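Peroxiredoxin (Clostridioides difficile, PDB 6TSB) is a bifunctional spore-coat enzyme whose chitinase domain, of glycoside hydrolase family 18, cleaves chitin, while its separate peroxiredoxin part probably reduces peroxides. Local coordinates at residues Arg115-Ile126 and Leu160-Ile169; Tyr41-Val49 and Phe77-Lys85. All coordinates share one frame; numbering follows the deposited sequence.

Contact 1: Arg115-Ile126 and Leu160-Ile169; sequences RYNFARQVNQMI and LLLTAIRDVI
Between A119 and I165 the CA atoms come within 4.4 Å, the closest point of two helix segments whose axes approach to 8.3 Å and run in the same general sense, 42° apart. They belong to helices 112-128 and 154-169 on the outside of the TIM barrel of this glycoside hydrolase family 18 domain, where successive helices pack side by side over parallel strands. The small A119 is consistent with the near approach: A119 CB lies 3.4 Å from A164 O and reaches the methyl of A164 as well, so backbone is met directly by a side chain. V168 CG2 also reaches A119 CB. On the barrel side of this point the contact is apolar. F118 receives I165 CD1 at its ring edge, 3.9 Å from CE2, while L161 CD1 comes in obliquely near CD2; F118 also touches L70 and I97 of the barrel strands. V122 CG1 meets I165 CG2 at 3.9 Å, the two side chains crossing at about a right angle. With CG1 placed between the backbone N and the carbonyl carbon (chi1 74°), I169 sends CG2 across to I126 CD1, 3.7 Å away. At the other end R115 crosses the start of segment 160-169, its CD and NE on L160 CB. Its chain bends at chi3 (-60°), and L160 CB sits over one face of the guanidinium group, with L160 CD1 above the same group's centre. The charged end is held elsewhere, NH1 donating to the carbonyl oxygen of A109. N123 supplies the polar close of the interface: its ND2 passes I169 CA at 3.5 Å, and a water that accepts a weak bond from N123 ND2 donates to I169 O at 3.2 Å.

Contact 2: Tyr41-Val49 and Phe77-Lys85; sequences YVLGNPTNV and FLNQLLALK
N45 and F77 form the aromatic part of this contact, a CH-pi interaction in which N45 CA stands 3.7 Å from the ring centroid and only 13° off the ring normal. G44 C lies over the same face, displaced toward the rim, so the ring lies over the backbone from G44 C to N45 CA. The polar part runs from loop to helix. Q80 NE2 donates to T47 OG1 at 2.7 Å with an N-H...O angle of 149°, and the acceptor lies almost in the Q80 amide plane. The extended Q80 chain, its CG anti to the backbone N (chi1 -170°), spans the distance. T47 OG1 in turn donates to N45 OD1, on a lone pair and in the carbonyl plane; that oxygen also takes the T47 backbone N-H at 3.0 Å, closing an Asx turn. Two donors thus grip one oxygen and fix the amide's rotation. Van der Waals contacts complete it: P46 CD meets F77 CD1 at 3.6 Å, P46 CG lies against the Q80 amide carbon, L81 CD1 reaches P46 CB, and V49 CG1 touches L84 CD1 at 3.7 Å. From the same loop, N48 hydrogen-bonds to Q338 and N340 of the second subunit. The arrangement, a loop leaving parallel strand 37-43 and packed on helix 75-83, is that of a TIM-barrel strand end meeting an outer helix.

Contact 2 comes first along the chain, and its second segment ends before contact 1 opens. Both lie in the family 18 chitinase domain, with centres 24 Å apart and nearest atoms about 6 Å apart, so they do not touch. The barrel strands connect them: helix 75-83 of contact 2 and helix 112-128 of contact 1 both place side chains on strand 92-98, L78 and M125 sharing V95. Contact 1 joins two neighbouring outer helices, whereas contact 2 joins a helix to the loop after the first barrel strand. Contact 2 thus lies at the subunit interface, where the sheet runs on into the second subunit through Y41, while contact 1 belongs to the outer helical layer within one chain.

Contact 1: Arg115-Ile126 and Leu160-Ile169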
# COMPACT_ATOMS: atom_id res chain seq x y z
N ARG A 115 3.59 10.74 51.11
CA ARG A 115 3.59 9.40 50.47
C ARG A 115 2.49 8.54 51.11
O ARG A 115 1.79 7.85 50.36
CB ARG A 115 4.98 8.73 50.55
CG ARG A 115 6.03 9.40 49.66
CD ARG A 115 7.32 8.62 49.48
NE ARG A 115 8.04 8.38 50.73
CZ ARG A 115 9.03 9.14 51.21
NH1 ARG A 115 9.42 10.23 50.58
NH2 ARG A 115 9.58 8.83 52.37
N TYR A 116 2.36 8.54 52.44
CA TYR A 116 1.32 7.76 53.15
C TYR A 116 -0.06 8.31 52.74
O TYR A 116 -0.96 7.54 52.46
CB TYR A 116 1.55 7.83 54.67
CG TYR A 116 0.60 6.96 55.47
CD1 TYR A 116 0.85 5.61 55.66
CD2 TYR A 116 -0.58 7.48 56.00
CE1 TYR A 116 -0.02 4.80 56.37
CE2 TYR A 116 -1.46 6.68 56.71
CZ TYR A 116 -1.19 5.34 56.90
OH TYR A 116 -2.05 4.55 57.61
N ASN A 117 -0.19 9.63 52.69
CA ASN A 117 -1.45 10.35 52.35
C ASN A 117 -1.87 10.01 50.92
O ASN A 117 -3.03 9.65 50.71
CB ASN A 117 -1.29 11.86 52.51
CG ASN A 117 -2.59 12.59 52.28
OD1 ASN A 117 -3.61 12.20 52.82
ND2 ASN A 117 -2.56 13.64 51.49
N PHE A 118 -0.96 10.14 49.95
CA PHE A 118 -1.24 9.76 48.55
C PHE A 118 -1.69 8.31 48.49
O PHE A 118 -2.73 8.05 47.92
CB PHE A 118 -0.02 9.97 47.65
CG PHE A 118 -0.35 9.92 46.18
CD1 PHE A 118 -0.73 11.07 45.51
CD2 PHE A 118 -0.29 8.73 45.48
CE1 PHE A 118 -1.04 11.03 44.17
CE2 PHE A 118 -0.60 8.69 44.13
CZ PHE A 118 -0.98 9.84 43.48
N ALA A 119 -0.92 7.39 49.06
CA ALA A 119 -1.26 5.96 49.01
C ALA A 119 -2.67 5.78 49.57
O ALA A 119 -3.45 5.17 48.88
CB ALA A 119 -0.25 5.12 49.73
N ARG A 120 -2.96 6.29 50.77
CA ARG A 120 -4.27 6.14 51.47
C ARG A 120 -5.39 6.55 50.50
O ARG A 120 -6.41 5.87 50.47
CB ARG A 120 -4.34 6.98 52.76
CG ARG A 120 -5.48 6.63 53.71
CD ARG A 120 -5.72 7.57 54.91
NE ARG A 120 -5.48 8.99 54.57
CZ ARG A 120 -6.31 9.80 53.90
NH1 ARG A 120 -7.51 9.40 53.52
NH2 ARG A 120 -5.95 11.04 53.62
N GLN A 121 -5.21 7.63 49.74
CA GLN A 121 -6.26 8.16 48.85
C GLN A 121 -6.41 7.25 47.62
O GLN A 121 -7.52 7.15 47.08
CB GLN A 121 -5.89 9.57 48.42
CG GLN A 121 -5.85 10.53 49.60
CD GLN A 121 -6.18 11.93 49.16
OE1 GLN A 121 -7.13 12.17 48.42
NE2 GLN A 121 -5.39 12.87 49.63
N VAL A 122 -5.30 6.66 47.17
CA VAL A 122 -5.34 5.68 46.04
C VAL A 122 -6.21 4.51 46.49
O VAL A 122 -7.11 4.10 45.73
CB VAL A 122 -3.92 5.25 45.63
CG1 VAL A 122 -3.94 4.04 44.71
CG2 VAL A 122 -3.19 6.42 44.97
N ASN A 123 -5.97 4.00 47.69
CA ASN A 123 -6.67 2.79 48.17
C ASN A 123 -8.14 3.15 48.38
O ASN A 123 -9.00 2.28 48.19
CB ASN A 123 -6.02 2.25 49.44
CG ASN A 123 -6.63 0.94 49.88
OD1 ASN A 123 -7.17 0.85 50.98
ND2 ASN A 123 -6.59 -0.05 49.02
N GLN A 124 -8.40 4.40 48.76
CA GLN A 124 -9.77 4.89 48.97
C GLN A 124 -10.50 4.93 47.63
O GLN A 124 -11.62 4.46 47.56
CB GLN A 124 -9.78 6.26 49.62
CG GLN A 124 -11.11 6.54 50.30
CD GLN A 124 -11.50 8.00 50.18
OE1 GLN A 124 -11.04 8.84 50.95
NE2 GLN A 124 -12.36 8.29 49.21
N MET A 125 -9.89 5.49 46.60
CA MET A 125 -10.52 5.55 45.26
C MET A 125 -10.72 4.13 44.72
O MET A 125 -11.76 3.89 44.06
CB MET A 125 -9.65 6.38 44.32
CG MET A 125 -10.16 6.40 42.91
SD MET A 125 -9.04 7.35 41.91
CE MET A 125 -9.38 8.97 42.59
N ILE A 126 -9.81 3.19 44.99
CA ILE A 126 -9.93 1.78 44.53
C ILE A 126 -11.13 1.13 45.23
O ILE A 126 -11.90 0.46 44.54
CB ILE A 126 -8.64 0.96 44.73
CG1 ILE A 126 -7.55 1.39 43.75
CG2 ILE A 126 -8.92 -0.54 44.63
CD1 ILE A 126 -6.17 0.83 44.07
N LEU A 160 9.74 5.05 46.45
CA LEU A 160 9.15 5.03 47.82
C LEU A 160 7.64 5.32 47.70
O LEU A 160 6.83 4.68 48.38
CB LEU A 160 9.90 6.04 48.71
CG LEU A 160 11.38 5.75 48.98
CD1 LEU A 160 12.08 6.99 49.50
CD2 LEU A 160 11.60 4.58 49.94
N LEU A 161 7.24 6.19 46.79
CA LEU A 161 5.80 6.43 46.55
C LEU A 161 5.14 5.11 46.13
O LEU A 161 4.12 4.72 46.71
CB LEU A 161 5.66 7.51 45.48
CG LEU A 161 4.22 7.87 45.14
CD1 LEU A 161 3.51 8.39 46.38
CD2 LEU A 161 4.17 8.89 44.02
N LEU A 162 5.69 4.45 45.11
CA LEU A 162 5.15 3.17 44.59
C LEU A 162 5.12 2.14 45.71
O LEU A 162 4.13 1.42 45.82
CB LEU A 162 6.00 2.72 43.40
CG LEU A 162 5.88 3.62 42.18
CD1 LEU A 162 7.01 3.38 41.19
CD2 LEU A 162 4.52 3.44 41.52
N THR A 163 6.16 2.10 46.54
CA THR A 163 6.25 1.19 47.70
C THR A 163 5.07 1.47 48.63
O THR A 163 4.43 0.52 49.09
CB THR A 163 7.59 1.32 48.46
OG1 THR A 163 8.60 0.79 47.61
CG2 THR A 163 7.64 0.57 49.78
N ALA A 164 4.83 2.75 48.93
CA ALA A 164 3.73 3.19 49.82
C ALA A 164 2.37 2.80 49.22
O ALA A 164 1.56 2.25 49.97
CB ALA A 164 3.83 4.67 50.09
N ILE A 165 2.17 2.97 47.91
CA ILE A 165 0.92 2.53 47.23
C ILE A 165 0.77 1.01 47.33
O ILE A 165 -0.28 0.50 47.80
CB ILE A 165 0.90 3.05 45.79
CG1 ILE A 165 1.07 4.57 45.75
CG2 ILE A 165 -0.37 2.58 45.11
CD1 ILE A 165 1.16 5.18 44.38
N ARG A 166 1.80 0.26 46.96
CA ARG A 166 1.72 -1.22 46.99
C ARG A 166 1.44 -1.74 48.41
O ARG A 166 0.71 -2.78 48.56
CB ARG A 166 2.99 -1.86 46.42
CG ARG A 166 3.02 -3.38 46.52
CD ARG A 166 1.89 -4.04 45.76
NE ARG A 166 2.13 -4.00 44.32
CZ ARG A 166 1.25 -4.34 43.37
NH1 ARG A 166 0.03 -4.74 43.69
NH2 ARG A 166 1.60 -4.27 42.10
N ASP A 167 2.05 -1.11 49.43
CA ASP A 167 1.90 -1.52 50.86
C ASP A 167 0.41 -1.46 51.23
O ASP A 167 -0.08 -2.39 51.87
CB ASP A 167 2.81 -0.71 51.80
CG ASP A 167 4.31 -1.05 51.77
OD1 ASP A 167 4.71 -2.02 51.06
OD2 ASP A 167 5.10 -0.33 52.46
N VAL A 168 -0.32 -0.43 50.78
CA VAL A 168 -1.76 -0.21 51.14
C VAL A 168 -2.69 -1.05 50.25
O VAL A 168 -3.53 -1.73 50.81
CB VAL A 168 -2.09 1.30 51.14
CG1 VAL A 168 -3.56 1.60 51.32
CG2 VAL A 168 -1.30 2.02 52.23
N ILE A 169 -2.55 -1.02 48.91
CA ILE A 169 -3.58 -1.62 48.00
C ILE A 169 -3.45 -3.14 47.99
O ILE A 169 -4.47 -3.77 47.68
CB ILE A 169 -3.52 -1.04 46.58
CG1 ILE A 169 -2.31 -1.56 45.79
CG2 ILE A 169 -3.60 0.48 46.64
CD1 ILE A 169 -2.28 -1.16 44.34
O HOH W 1 -7.31 -2.33 47.84

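Contact 2: Tyr41-Val49 and Phe77-Lys85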
# COMPACT_ATOMS: atom_id res chain seq x y z
N TYR A 41 -6.14 2.96 27.04
CA TYR A 41 -6.44 4.24 27.73
C TYR A 41 -7.74 4.75 27.09
O TYR A 41 -7.87 4.75 25.86
CB TYR A 41 -5.26 5.23 27.66
CG TYR A 41 -4.11 4.90 28.58
CD1 TYR A 41 -3.16 3.94 28.24
CD2 TYR A 41 -3.97 5.49 29.83
CE1 TYR A 41 -2.13 3.59 29.10
CE2 TYR A 41 -2.93 5.16 30.69
CZ TYR A 41 -1.99 4.22 30.32
OH TYR A 41 -0.98 3.87 31.17
N VAL A 42 -8.67 5.15 27.95
CA VAL A 42 -9.99 5.71 27.56
C VAL A 42 -10.04 7.14 28.08
O VAL A 42 -10.27 7.30 29.29
CB VAL A 42 -11.10 4.84 28.16
CG1 VAL A 42 -12.44 5.27 27.61
CG2 VAL A 42 -10.85 3.37 27.92
N LEU A 43 -9.75 8.13 27.23
CA LEU A 43 -9.83 9.58 27.55
C LEU A 43 -11.13 10.18 27.00
O LEU A 43 -11.23 10.40 25.77
CB LEU A 43 -8.63 10.29 26.92
CG LEU A 43 -8.56 11.79 27.18
CD1 LEU A 43 -8.47 12.08 28.68
CD2 LEU A 43 -7.40 12.43 26.40
N GLY A 44 -12.09 10.48 27.88
CA GLY A 44 -13.35 11.10 27.46
C GLY A 44 -14.46 10.07 27.44
O GLY A 44 -14.34 9.07 28.21
N ASN A 45 -15.48 10.29 26.61
CA ASN A 45 -16.73 9.48 26.63
C ASN A 45 -16.45 8.03 26.22
O ASN A 45 -16.11 7.77 25.07
CB ASN A 45 -17.78 10.06 25.69
CG ASN A 45 -19.11 9.39 25.87
OD1 ASN A 45 -19.24 8.16 25.74
ND2 ASN A 45 -20.09 10.20 26.21
N PRO A 46 -16.66 7.02 27.07
CA PRO A 46 -16.24 5.66 26.74
C PRO A 46 -17.22 4.77 25.95
O PRO A 46 -17.04 3.54 25.95
CB PRO A 46 -16.09 5.06 28.16
CG PRO A 46 -17.29 5.65 28.86
CD PRO A 46 -17.28 7.10 28.40
N THR A 47 -18.26 5.36 25.36
CA THR A 47 -19.44 4.63 24.81
C THR A 47 -18.98 3.57 23.80
O THR A 47 -19.48 2.39 23.87
CB THR A 47 -20.41 5.67 24.23
OG1 THR A 47 -21.08 6.27 25.34
CG2 THR A 47 -21.38 5.07 23.25
N ASN A 48 -18.01 3.93 22.96
CA ASN A 48 -17.55 3.10 21.81
C ASN A 48 -16.38 2.16 22.18
O ASN A 48 -15.79 1.55 21.29
CB ASN A 48 -17.24 3.99 20.62
CG ASN A 48 -18.50 4.63 20.05
OD1 ASN A 48 -19.53 3.95 19.92
ND2 ASN A 48 -18.43 5.91 19.72
N VAL A 49 -16.10 1.97 23.46
CA VAL A 49 -15.21 0.88 23.91
C VAL A 49 -15.91 -0.47 23.69
O VAL A 49 -17.08 -0.59 24.10
CB VAL A 49 -14.79 1.10 25.37
CG1 VAL A 49 -14.11 -0.11 25.96
CG2 VAL A 49 -13.90 2.33 25.48
N PHE A 77 -18.17 9.15 33.23
CA PHE A 77 -17.40 8.34 32.24
C PHE A 77 -16.80 7.10 32.91
O PHE A 77 -16.81 6.01 32.30
CB PHE A 77 -16.30 9.19 31.59
CG PHE A 77 -16.82 10.27 30.68
CD1 PHE A 77 -18.10 10.20 30.13
CD2 PHE A 77 -16.02 11.36 30.36
CE1 PHE A 77 -18.55 11.21 29.29
CE2 PHE A 77 -16.49 12.37 29.54
CZ PHE A 77 -17.76 12.29 29.01
N LEU A 78 -16.34 7.24 34.14
CA LEU A 78 -15.68 6.14 34.86
C LEU A 78 -16.77 5.15 35.29
O LEU A 78 -16.54 3.93 35.20
CB LEU A 78 -14.89 6.69 36.06
CG LEU A 78 -14.35 5.61 37.01
CD1 LEU A 78 -13.43 4.65 36.28
CD2 LEU A 78 -13.62 6.22 38.19
N ASN A 79 -17.90 5.65 35.79
CA ASN A 79 -19.02 4.77 36.19
C ASN A 79 -19.52 4.04 34.94
O ASN A 79 -19.76 2.82 35.03
CB ASN A 79 -20.13 5.53 36.89
CG ASN A 79 -19.71 6.02 38.26
OD1 ASN A 79 -19.99 7.16 38.62
ND2 ASN A 79 -19.03 5.17 39.01
N GLN A 80 -19.66 4.75 33.82
CA GLN A 80 -20.12 4.15 32.54
C GLN A 80 -19.16 3.01 32.18
O GLN A 80 -19.62 1.88 31.97
CB GLN A 80 -20.17 5.19 31.43
CG GLN A 80 -20.86 4.68 30.18
CD GLN A 80 -20.93 5.73 29.10
OE1 GLN A 80 -20.92 6.92 29.40
NE2 GLN A 80 -21.01 5.30 27.85
N LEU A 81 -17.87 3.29 32.24
CA LEU A 81 -16.80 2.33 31.87
C LEU A 81 -16.81 1.13 32.83
O LEU A 81 -16.62 0.00 32.36
CB LEU A 81 -15.47 3.09 31.84
CG LEU A 81 -14.24 2.28 31.48
CD1 LEU A 81 -14.28 1.84 30.02
CD2 LEU A 81 -13.00 3.11 31.76
N LEU A 82 -17.11 1.35 34.11
CA LEU A 82 -17.15 0.30 35.15
C LEU A 82 -18.30 -0.65 34.85
O LEU A 82 -18.19 -1.82 35.24
CB LEU A 82 -17.34 0.91 36.55
CG LEU A 82 -16.04 1.36 37.22
CD1 LEU A 82 -16.32 2.22 38.43
CD2 LEU A 82 -15.20 0.16 37.61
N ALA A 83 -19.36 -0.14 34.23
CA ALA A 83 -20.58 -0.92 33.94
C ALA A 83 -20.30 -2.01 32.88
O ALA A 83 -21.02 -3.01 32.88
CB ALA A 83 -21.68 0.02 33.52
N LEU A 84 -19.27 -1.84 32.04
CA LEU A 84 -18.85 -2.88 31.05
C LEU A 84 -18.55 -4.21 31.75
O LEU A 84 -18.53 -5.21 31.05
CB LEU A 84 -17.62 -2.43 30.27
CG LEU A 84 -17.85 -1.25 29.34
CD1 LEU A 84 -16.59 -0.93 28.56
CD2 LEU A 84 -19.02 -1.55 28.41
N LYS A 85 -18.34 -4.23 33.06
CA LYS A 85 -18.05 -5.46 33.83
C LYS A 85 -19.34 -6.28 33.99
O LYS A 85 -19.24 -7.46 34.40
CB LYS A 85 -17.39 -5.13 35.17
CG LYS A 85 -15.99 -4.53 35.06
CD LYS A 85 -15.30 -4.38 36.41
CE LYS A 85 -14.58 -5.63 36.86
NZ LYS A 85 -14.35 -5.63 38.32